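Local coordinates for mutual gliding-motility protein MglA (Myxococcus xanthus DK 1622, PDB 6H17) that binds and hydrolyses GTP as a small GTPase of the Arf family, acting as an intracellular switch that sets the direction and speed of gliding, at residues E118-R121 against I122-E126. Sequence-based numbering, arbitrary orientation.
Sequences ENLR and INLAE
Bends at chi2 of E118 (68°) and chi3 of R121 (77°) turn the carboxylate and guanidinium toward each other beside I122, whose CG1 lies next to its own backbone N and whose chain bends again at chi2, bringing CD1 within 3.6 Å of R121 NH2. In the conformer described, R121 grips E118 side-on in a salt bridge: NE gives an almost straight bond to OE2 (3.0 Å) and NH2 meets OE1 at 2.7 Å, both on the syn side though tilted out of the carboxylate plane. I122 CG1 lies over one guanidinium face. Long charged chains suit this more exposed flank, and isoleucine gives them an apolar surface. With an alanine at E118, the guanidinium is likely to lose its carboxylate mate and swing more freely off I122. L120 and L124 fill the buried flank side by side, CD1 to CD1 3.8 Å, both reaching L131. N119 and N123 set their amides 75° apart; rather than pairing together, both bond to Y18 OH and, through ND2, to D86, a role suited to polar amides. I122 N bonds to E118 O (2.9 Å), and three more such i to i+4 bonds follow in this alpha-helix, made amphipathic by its two flanks: crossover helix 110-125 of a beta-alpha-beta unit in the Ras-like GTPase fold.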
loop_
_atom_site.group_PDB
_atom_site.type_symbol
_atom_site.label_atom_id
_atom_site.label_comp_id
_atom_site.label_asym_id
_atom_site.label_seq_id
_atom_site.Cartn_x
_atom_site.Cartn_y
_atom_site.Cartn_z
ATOM N N GLU A 118 -8.947 -4.256 10.273
ATOM C CA GLU A 118 -9.842 -3.438 11.083
ATOM C C GLU A 118 -9.151 -2.155 11.539
ATOM O O GLU A 118 -9.765 -1.075 11.553
ATOM C CB GLU A 118 -10.369 -4.245 12.267
ATOM C CG GLU A 118 -11.246 -3.429 13.195
ATOM C CD GLU A 118 -12.572 -3.005 12.589
ATOM O OE1 GLU A 118 -13.326 -2.300 13.302
ATOM O OE2 GLU A 118 -12.878 -3.342 11.421
ATOM N N ASN A 119 -7.875 -2.250 11.913
ATOM C CA ASN A 119 -7.101 -1.077 12.287
ATOM C C ASN A 119 -7.013 -0.077 11.145
ATOM O O ASN A 119 -7.085 1.137 11.381
ATOM C CB ASN A 119 -5.715 -1.555 12.729
ATOM C CG ASN A 119 -4.802 -0.441 13.147
ATOM O OD1 ASN A 119 -3.792 -0.188 12.483
ATOM N ND2 ASN A 119 -5.109 0.204 14.260
ATOM N N LEU A 120 -6.846 -0.557 9.905
ATOM C CA LEU A 120 -6.881 0.331 8.745
ATOM C C LEU A 120 -8.214 1.066 8.667
ATOM O O LEU A 120 -8.257 2.286 8.469
ATOM C CB LEU A 120 -6.659 -0.474 7.464
ATOM C CG LEU A 120 -6.788 0.280 6.135
ATOM C CD1 LEU A 120 -5.811 1.437 6.032
ATOM C CD2 LEU A 120 -6.622 -0.712 4.975
ATOM N N ARG A 121 -9.316 0.328 8.796
ATOM C CA ARG A 121 -10.632 0.955 8.708
ATOM C C ARG A 121 -10.810 2.010 9.790
ATOM O O ARG A 121 -11.289 3.116 9.518
ATOM C CB ARG A 121 -11.708 -0.128 8.805
ATOM C CG ARG A 121 -13.123 0.388 8.614
ATOM C CD ARG A 121 -14.150 -0.708 8.861
ATOM N NE ARG A 121 -14.333 -0.968 10.287
ATOM C CZ ARG A 121 -15.073 -0.210 11.093
ATOM N NH1 ARG A 121 -15.691 0.859 10.613
ATOM N NH2 ARG A 121 -15.188 -0.517 12.378
ATOM N N ILE A 122 -10.414 1.687 11.027
ATOM C CA ILE A 122 -10.564 2.613 12.137
ATOM C C ILE A 122 -9.684 3.833 11.949
ATOM O O ILE A 122 -10.120 4.966 12.179
ATOM C CB ILE A 122 -10.254 1.879 13.462
ATOM C CG1 ILE A 122 -11.322 0.833 13.778
ATOM C CG2 ILE A 122 -10.068 2.901 14.591
ATOM C CD1 ILE A 122 -12.687 1.400 14.116
ATOM N N ASN A 123 -8.437 3.634 11.537
ATOM C CA ASN A 123 -7.534 4.771 11.386
ATOM C C ASN A 123 -7.997 5.686 10.271
ATOM O O ASN A 123 -7.876 6.915 10.385
ATOM C CB ASN A 123 -6.099 4.294 11.180
ATOM C CG ASN A 123 -5.452 3.881 12.484
ATOM O OD1 ASN A 123 -5.939 4.206 13.574
ATOM N ND2 ASN A 123 -4.358 3.167 12.394
ATOM N N LEU A 124 -8.502 5.118 9.173
ATOM C CA LEU A 124 -9.083 5.967 8.134
ATOM C C LEU A 124 -10.257 6.767 8.684
ATOM O O LEU A 124 -10.356 7.970 8.439
ATOM C CB LEU A 124 -9.477 5.144 6.915
ATOM C CG LEU A 124 -8.291 4.614 6.096
ATOM C CD1 LEU A 124 -8.761 3.623 5.075
ATOM C CD2 LEU A 124 -7.544 5.756 5.409
ATOM N N ALA A 125 -11.137 6.132 9.473
ATOM C CA ALA A 125 -12.255 6.867 10.062
ATOM C C ALA A 125 -11.772 7.956 11.008
ATOM O O ALA A 125 -12.379 9.038 11.079
ATOM C CB ALA A 125 -13.182 5.893 10.799
ATOM N N GLU A 126 -10.710 7.709 11.762
ATOM C CA GLU A 126 -10.187 8.687 12.707
ATOM C C GLU A 126 -9.461 9.858 12.067
ATOM O O GLU A 126 -9.027 10.765 12.814
ATOM C CB GLU A 126 -9.263 8.026 13.715
ATOM C CG GLU A 126 -10.053 7.117 14.599
ATOM C CD GLU A 126 -9.230 6.284 15.540
ATOM O OE1 GLU A 126 -9.802 5.664 16.440
ATOM O OE2 GLU A 126 -7.979 6.229 15.356
#